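Local coordinates for protein poly-beta-1,6-N-acetyl-D-glucosamine N-deacetylase (Aggregatibacter actinomycetemcomitans, PDB 4U10) that probably removes N-acetyl groups from poly-beta-1,6-N-acetyl-D-glucosamine, acting through the metal-binding deacetylase domain that this chain represents, at residues A[178-181]-A[182-186]; A[50-53]-A[54-57]; A[32-35]-A[36-40]. All blocks are in the same frame, centred on the assembly; numbering follows the deposited sequence.

Contact 1 (A[178-181]-A[182-186])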
loop_
_atom_site.group_PDB
_atom_site.type_symbol
_atom_site.label_atom_id
_atom_site.label_comp_id
_atom_site.label_asym_id
_atom_site.label_seq_id
_atom_site.Cartn_x
_atom_site.Cartn_y
_atom_site.Cartn_z
ATOM N N THR A 178 -9.229 11.796 -22.362
ATOM C CA THR A 178 -7.958 11.464 -22.872
ATOM C C THR A 178 -6.822 12.051 -22.091
ATOM O O THR A 178 -5.841 11.377 -21.892
ATOM C CB THR A 178 -7.904 11.841 -24.367
ATOM O OG1 THR A 178 -8.853 10.998 -25.030
ATOM C CG2 THR A 178 -6.611 11.528 -24.904
ATOM N N GLU A 179 -6.959 13.290 -21.630
ATOM C CA GLU A 179 -5.938 13.923 -20.786
ATOM C C GLU A 179 -5.872 13.167 -19.412
ATOM O O GLU A 179 -4.819 12.865 -18.902
ATOM C CB GLU A 179 -6.250 15.422 -20.618
ATOM C CG GLU A 179 -6.413 16.188 -21.938
ATOM C CD GLU A 179 -6.591 17.717 -21.814
ATOM O OE1 GLU A 179 -7.622 18.252 -21.257
ATOM O OE2 GLU A 179 -5.624 18.404 -22.303
ATOM N N TYR A 180 -7.020 12.847 -18.851
ATOM C CA TYR A 180 -7.108 12.193 -17.570
ATOM C C TYR A 180 -6.479 10.791 -17.648
ATOM O O TYR A 180 -5.637 10.395 -16.812
ATOM C CB TYR A 180 -8.604 12.171 -17.149
ATOM C CG TYR A 180 -8.914 11.259 -16.015
ATOM C CD1 TYR A 180 -8.069 11.184 -14.888
ATOM C CD2 TYR A 180 -10.058 10.433 -16.060
ATOM C CE1 TYR A 180 -8.365 10.332 -13.871
ATOM C CE2 TYR A 180 -10.355 9.578 -15.042
ATOM C CZ TYR A 180 -9.503 9.494 -13.971
ATOM O OH TYR A 180 -9.819 8.591 -12.969
ATOM N N LYS A 181 -6.823 10.046 -18.683
ATOM C CA LYS A 181 -6.245 8.728 -18.818
ATOM C C LYS A 181 -4.740 8.766 -18.977
ATOM O O LYS A 181 -4.016 7.903 -18.429
ATOM C CB LYS A 181 -6.855 7.932 -19.965
ATOM C CG LYS A 181 -6.206 6.549 -20.041
ATOM C CD LYS A 181 -6.904 5.547 -20.946
ATOM C CE LYS A 181 -6.343 4.146 -20.759
ATOM N NZ LYS A 181 -6.574 3.676 -19.357
ATOM N N ASN A 182 -4.247 9.689 -19.797
ATOM C CA ASN A 182 -2.833 9.937 -20.018
ATOM C C ASN A 182 -2.085 10.215 -18.702
ATOM O O ASN A 182 -0.981 9.803 -18.503
ATOM C CB ASN A 182 -2.674 11.209 -20.898
ATOM C CG ASN A 182 -2.711 10.926 -22.396
ATOM O OD1 ASN A 182 -2.920 9.790 -22.843
ATOM N ND2 ASN A 182 -2.483 11.988 -23.191
ATOM N N ARG A 183 -2.706 11.051 -17.867
ATOM C CA ARG A 183 -2.145 11.435 -16.576
ATOM C C ARG A 183 -1.926 10.179 -15.715
ATOM O O ARG A 183 -0.864 10.030 -15.175
ATOM C CB ARG A 183 -3.026 12.464 -15.824
ATOM C CG ARG A 183 -2.500 12.837 -14.440
ATOM C CD ARG A 183 -3.020 14.187 -13.932
ATOM N NE ARG A 183 -4.489 14.210 -13.879
ATOM C CZ ARG A 183 -5.249 13.698 -12.897
ATOM N NH1 ARG A 183 -4.710 13.148 -11.795
ATOM N NH2 ARG A 183 -6.563 13.729 -13.012
ATOM N N LEU A 184 -2.899 9.261 -15.664
ATOM C CA LEU A 184 -2.709 8.005 -14.946
ATOM C C LEU A 184 -1.705 7.035 -15.588
ATOM O O LEU A 184 -0.811 6.458 -14.912
ATOM C CB LEU A 184 -4.040 7.292 -14.790
ATOM C CG LEU A 184 -5.249 8.057 -14.323
ATOM C CD1 LEU A 184 -6.370 7.065 -14.043
ATOM C CD2 LEU A 184 -5.009 8.938 -13.133
ATOM N N VAL A 185 -1.812 6.826 -16.905
ATOM C CA VAL A 185 -0.904 5.939 -17.574
ATOM C C VAL A 185 0.543 6.386 -17.352
ATOM O O VAL A 185 1.391 5.583 -17.034
ATOM C CB VAL A 185 -1.180 5.868 -19.082
ATOM C CG1 VAL A 185 -0.106 5.016 -19.762
ATOM C CG2 VAL A 185 -2.572 5.262 -19.321
ATOM N N GLN A 186 0.852 7.656 -17.511
ATOM C CA GLN A 186 2.276 8.054 -17.423
ATOM C C GLN A 186 2.784 8.030 -15.998
ATOM O O GLN A 186 3.941 7.676 -15.782
ATOM C CB GLN A 186 2.538 9.411 -18.079
ATOM C CG GLN A 186 2.048 9.474 -19.550
ATOM C CD GLN A 186 2.470 8.254 -20.401
ATOM O OE1 GLN A 186 1.823 7.906 -21.396
ATOM N NE2 GLN A 186 3.484 7.585 -19.980
HETATM O O HOH W 1 -5.153 8.930 -23.222
#

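Contact 2 (A[50-53]-A[54-57])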
loop_
_atom_site.group_PDB
_atom_site.type_symbol
_atom_site.label_atom_id
_atom_site.label_comp_id
_atom_site.label_asym_id
_atom_site.label_seq_id
_atom_site.Cartn_x
_atom_site.Cartn_y
_atom_site.Cartn_z
ATOM N N SER A 50 3.484 -14.919 1.735
ATOM C CA SER A 50 4.034 -13.851 0.925
ATOM C C SER A 50 3.230 -13.739 -0.360
ATOM O O SER A 50 2.501 -14.675 -0.764
ATOM C CB SER A 50 5.476 -14.198 0.564
ATOM O OG SER A 50 5.529 -15.371 -0.261
ATOM N N TRP A 51 3.363 -12.588 -1.022
ATOM C CA TRP A 51 2.738 -12.407 -2.288
ATOM C C TRP A 51 3.218 -13.471 -3.266
ATOM O O TRP A 51 2.430 -13.972 -4.083
ATOM C CB TRP A 51 2.936 -10.977 -2.817
ATOM C CG TRP A 51 2.116 -10.721 -4.006
ATOM C CD1 TRP A 51 2.590 -10.507 -5.229
ATOM C CD2 TRP A 51 0.669 -10.709 -4.120
ATOM N NE1 TRP A 51 1.566 -10.362 -6.111
ATOM C CE2 TRP A 51 0.373 -10.460 -5.455
ATOM C CE3 TRP A 51 -0.393 -10.853 -3.218
ATOM C CZ2 TRP A 51 -0.938 -10.364 -5.936
ATOM C CZ3 TRP A 51 -1.657 -10.799 -3.691
ATOM C CH2 TRP A 51 -1.928 -10.550 -5.054
ATOM N N GLN A 52 4.492 -13.789 -3.218
ATOM C CA GLN A 52 5.034 -14.848 -4.101
ATOM C C GLN A 52 4.255 -16.196 -3.980
ATOM O O GLN A 52 3.992 -16.878 -5.005
ATOM C CB GLN A 52 6.520 -14.982 -3.863
ATOM C CG GLN A 52 7.245 -15.794 -4.897
ATOM C CD GLN A 52 7.058 -15.311 -6.316
ATOM O OE1 GLN A 52 7.522 -14.245 -6.689
ATOM N NE2 GLN A 52 6.495 -16.144 -7.134
ATOM N N GLN A 53 3.860 -16.570 -2.766
ATOM C CA GLN A 53 3.049 -17.779 -2.555
ATOM C C GLN A 53 1.684 -17.664 -3.181
ATOM O O GLN A 53 1.147 -18.648 -3.710
ATOM C CB GLN A 53 2.883 -18.045 -1.053
ATOM C CG GLN A 53 4.160 -18.552 -0.407
ATOM C CD GLN A 53 3.984 -18.726 1.060
ATOM O OE1 GLN A 53 4.255 -17.810 1.832
ATOM N NE2 GLN A 53 3.390 -19.842 1.446
ATOM N N ILE A 54 1.104 -16.456 -3.123
ATOM C CA ILE A 54 -0.123 -16.173 -3.863
ATOM C C ILE A 54 0.078 -16.401 -5.369
ATOM O O ILE A 54 -0.735 -17.040 -6.030
ATOM C CB ILE A 54 -0.610 -14.708 -3.661
ATOM C CG1 ILE A 54 -0.834 -14.357 -2.184
ATOM C CG2 ILE A 54 -1.888 -14.476 -4.391
ATOM C CD1 ILE A 54 -1.753 -15.289 -1.441
ATOM N N ILE A 55 1.161 -15.858 -5.922
ATOM C CA ILE A 55 1.409 -15.974 -7.351
ATOM C C ILE A 55 1.724 -17.416 -7.728
ATOM O O ILE A 55 1.233 -17.952 -8.731
ATOM C CB ILE A 55 2.555 -15.021 -7.793
ATOM C CG1 ILE A 55 2.160 -13.559 -7.640
ATOM C CG2 ILE A 55 2.872 -15.284 -9.242
ATOM C CD1 ILE A 55 0.955 -13.140 -8.505
ATOM N N ASP A 56 2.508 -18.068 -6.885
ATOM C CA ASP A 56 2.773 -19.488 -7.037
ATOM C C ASP A 56 1.522 -20.328 -7.020
ATOM O O ASP A 56 1.437 -21.280 -7.798
ATOM C CB ASP A 56 3.728 -19.975 -5.968
ATOM C CG ASP A 56 5.125 -19.597 -6.261
ATOM O OD1 ASP A 56 5.405 -19.078 -7.348
ATOM O OD2 ASP A 56 5.960 -19.798 -5.415
ATOM N N ALA A 57 0.563 -19.986 -6.178
ATOM C CA ALA A 57 -0.705 -20.664 -6.198
ATOM C C ALA A 57 -1.450 -20.478 -7.498
ATOM O O ALA A 57 -1.983 -21.467 -8.027
ATOM C CB ALA A 57 -1.601 -20.205 -5.056
#

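Contact 3 (A[32-35]-A[36-40])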
loop_
_atom_site.group_PDB
_atom_site.type_symbol
_atom_site.label_atom_id
_atom_site.label_comp_id
_atom_site.label_asym_id
_atom_site.label_seq_id
_atom_site.Cartn_x
_atom_site.Cartn_y
_atom_site.Cartn_z
ATOM N N ASN A 32 2.854 -2.086 19.760
ATOM C CA ASN A 32 2.203 -3.106 20.612
ATOM C C ASN A 32 0.951 -3.658 19.988
ATOM O O ASN A 32 0.690 -4.899 20.032
ATOM C CB ASN A 32 1.878 -2.542 22.005
ATOM C CG ASN A 32 1.405 -3.625 22.968
ATOM O OD1 ASN A 32 2.216 -4.371 23.516
ATOM N ND2 ASN A 32 0.076 -3.739 23.153
ATOM N N LEU A 33 0.159 -2.765 19.379
ATOM C CA LEU A 33 -1.053 -3.216 18.722
ATOM C C LEU A 33 -0.714 -4.110 17.526
ATOM O O LEU A 33 -1.424 -5.105 17.294
ATOM C CB LEU A 33 -1.991 -2.094 18.300
ATOM C CG LEU A 33 -3.242 -2.554 17.577
ATOM C CD1 LEU A 33 -4.187 -3.322 18.502
ATOM C CD2 LEU A 33 -3.997 -1.354 16.998
ATOM N N LEU A 34 0.357 -3.780 16.815
ATOM C CA LEU A 34 0.795 -4.545 15.641
ATOM C C LEU A 34 1.199 -5.969 16.125
ATOM O O LEU A 34 0.758 -7.003 15.576
ATOM C CB LEU A 34 2.004 -3.872 14.959
ATOM C CG LEU A 34 2.627 -4.648 13.784
ATOM C CD1 LEU A 34 1.622 -4.719 12.628
ATOM C CD2 LEU A 34 3.982 -4.160 13.246
ATOM N N ILE A 35 2.015 -6.011 17.152
ATOM C CA ILE A 35 2.469 -7.339 17.770
ATOM C C ILE A 35 1.295 -8.168 18.209
ATOM O O ILE A 35 1.265 -9.415 18.053
ATOM C CB ILE A 35 3.489 -7.063 18.895
ATOM C CG1 ILE A 35 4.788 -6.571 18.247
ATOM C CG2 ILE A 35 3.729 -8.287 19.812
ATOM C CD1 ILE A 35 5.826 -5.929 19.185
ATOM N N SER A 36 0.247 -7.473 18.683
ATOM C CA SER A 36 -0.930 -8.152 19.180
ATOM C C SER A 36 -1.683 -8.807 18.050
ATOM O O SER A 36 -2.214 -9.951 18.180
ATOM C CB SER A 36 -1.836 -7.210 20.021
ATOM O OG SER A 36 -2.734 -6.492 19.234
ATOM N N HIS A 37 -1.754 -8.097 16.927
ATOM C CA HIS A 37 -2.312 -8.670 15.753
ATOM C C HIS A 37 -1.449 -9.883 15.280
ATOM O O HIS A 37 -1.995 -10.890 14.917
ATOM C CB HIS A 37 -2.403 -7.647 14.626
ATOM C CG HIS A 37 -3.368 -6.553 14.885
ATOM N ND1 HIS A 37 -3.440 -5.440 14.090
ATOM C CD2 HIS A 37 -4.268 -6.365 15.870
ATOM C CE1 HIS A 37 -4.385 -4.636 14.532
ATOM N NE2 HIS A 37 -4.901 -5.169 15.618
ATOM N N PHE A 38 -0.138 -9.722 15.245
ATOM C CA PHE A 38 0.803 -10.773 14.746
ATOM C C PHE A 38 0.733 -12.015 15.585
ATOM O O PHE A 38 0.763 -13.129 15.073
ATOM C CB PHE A 38 2.238 -10.260 14.763
ATOM C CG PHE A 38 2.565 -9.360 13.616
ATOM C CD1 PHE A 38 1.562 -8.841 12.805
ATOM C CD2 PHE A 38 3.864 -8.984 13.389
ATOM C CE1 PHE A 38 1.873 -7.980 11.746
ATOM C CE2 PHE A 38 4.167 -8.131 12.349
ATOM C CZ PHE A 38 3.177 -7.650 11.512
ATOM N N ASN A 39 0.634 -11.800 16.891
ATOM C CA ASN A 39 0.305 -12.890 17.840
ATOM C C ASN A 39 -1.075 -13.523 17.698
ATOM O O ASN A 39 -1.198 -14.724 17.806
ATOM C CB ASN A 39 0.426 -12.363 19.259
ATOM C CG ASN A 39 1.842 -12.146 19.653
ATOM O OD1 ASN A 39 2.762 -12.712 19.049
ATOM N ND2 ASN A 39 2.053 -11.310 20.680
ATOM N N TRP A 40 -2.108 -12.721 17.508
ATOM C CA TRP A 40 -3.447 -13.210 17.406
ATOM C C TRP A 40 -3.592 -14.035 16.135
ATOM O O TRP A 40 -4.284 -15.075 16.153
ATOM C CB TRP A 40 -4.442 -12.068 17.383
ATOM C CG TRP A 40 -5.804 -12.580 17.361
ATOM C CD1 TRP A 40 -6.574 -12.870 18.449
ATOM C CD2 TRP A 40 -6.583 -12.945 16.205
ATOM N NE1 TRP A 40 -7.786 -13.359 18.047
ATOM C CE2 TRP A 40 -7.819 -13.429 16.679
ATOM C CE3 TRP A 40 -6.357 -12.907 14.819
ATOM C CZ2 TRP A 40 -8.838 -13.877 15.816
ATOM C CZ3 TRP A 40 -7.374 -13.342 13.959
ATOM C CH2 TRP A 40 -8.598 -13.825 14.463
#

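Contact 1 (A[178-181]-A[182-186])
Y180 and L184, one turn apart on helix 177-199, form the apolar centre of this contact. CE1 of the Y180 ring lies 3.7 Å from CD2 of L184 and at nearly the same distance from CD1, so both methyls of the leucine are used. With CG opposite the backbone N (chi1 166°), the tyrosine ring stands out from the helix and its CD1-CE1 side comes beside R183 and L184. The guanidinium of R183 meets the same ring obliquely, NH2 3.5 Å from Y180 CD1, with the two planes 32° apart. On another flank CG of K181 is 3.9 Å from V185 CG2, and that methyl packs tightly on the K181 carbonyl oxygen, at 3.1 Å. The polar tips are held from outside. Y180 OH bonds with V164 O and N214 ND2, R183 makes a salt bridge to E175 and also bonds to the carbonyls of A163 and A166, and K181 NZ is paired with D219. L184 and V185 lean on A220 of helix 215-222. This is i to i+4 packing along one amphipathic alpha-helix, which adjoins a second helix in the polysaccharide deacetylase domain.

Contact 2 (A[50-53]-A[54-57])
W51 reaches across the first turn of helix 51-58 to I54 and I55. From its CB the indole slants outward and toward the following turn, with CG opposite the backbone N (chi1 -171°), and its five- and six-membered rings meet different isoleucines. On the pyrrole side, CD1 comes near CG1 of I55, and NE1 follows at 3.6 Å from that same CG1, with I55 CD1 only slightly farther away. On the benzene side, CE3 is 3.7 Å from CG1 of I54, and CZ3 lies 3.8 Å from I54 CG2; CH2, at the far end, also meets this methyl. I54 CG2 is therefore over the face of the six-membered ring, 4.0 Å from its centroid and 22° off the normal, a CH-pi contact. Farther round the helix, Q52 bends at chi2 so that NE2 donates to OD1 of D56 at 3.1 Å. The oxygen lies in the amide plane of Q52 but is approached from above the carboxylate plane, while Q52 OE1 bonds with R204. The helix start is closed by a capping box: Q53 N donates to S50 OG at 3.2 Å, and S50 N returns a bond to Q53 OE1 at 3.0 Å. Beyond the segments, the indole meets H228 and F230 of strand 228-230 edge-to-face and, with I54, touches Y4 of strand 3-13. The helix thus packs through W51 and I54 against the sheet, as the crossover between parallel strands 47-48 and 68-75 in a beta-alpha-beta unit.

Contact 3 (A[32-35]-A[36-40])
L34 and F38 join successive turns of helix 31-42 in an aliphatic-aromatic contact on the side where that helix meets strand 3-13 and helix 79-91. CG of L34 sits over one face of the F38 ring, 4.0 Å from its centroid and 20° off the normal, a CH-pi contact; L34 CD1 presses closer, 3.4 Å from F38 CE1. I87 touches both residues, and Y91 and Y93 meet F38 edge-to-face. A quarter turn round the helix, the carbonyl oxygen of L33 takes two bonds from the same face of its plane, from H37 N and, at 2.7 Å, from S36 OG. The serine hydroxyl is thus turned back onto its own helix. This oxygen also stands 3.3 Å above the plane of the H37 imidazole, toward its rim, while L33 CD1 lies 3.5 Å from H37 NE2. The imidazole is fixed at both nitrogens, ND1 bonding with Y9 OH and NE2 with T254 O. I35 and N39 run side by side, I35 CG2 3.6 Å from N39 ND2, and N39 OD1 bonds with Y91 OH. L34 and F38 seat this helix against its neighbours in the deacetylase fold, with N39, near its C-terminal end, beside the peripheral zinc of K42 and D43.

How the contacts relate
The three contacts are single-helix packings on separate helices and do not touch. Contacts 1 and 3 lie on opposite sides of the chain's centre, their own centres about 40 Å apart. Contact 2 is nearer to contact 3, about 23 Å between centres, than to contact 1, about 31 Å. Between side chains, each lies near a ligand of the central zinc sites: R183 about 11 Å from H149, W51 about 12 Å from D74, L34 about 10 Å from H10. D75, H144 and H149 form the aspartate-histidine-histidine metal site expected of this deacetylase family. Contact 3 also lies beside a peripheral zinc bound by K42 and D43, the N39 side chain about 4 Å away as a neighbour, not a ligand.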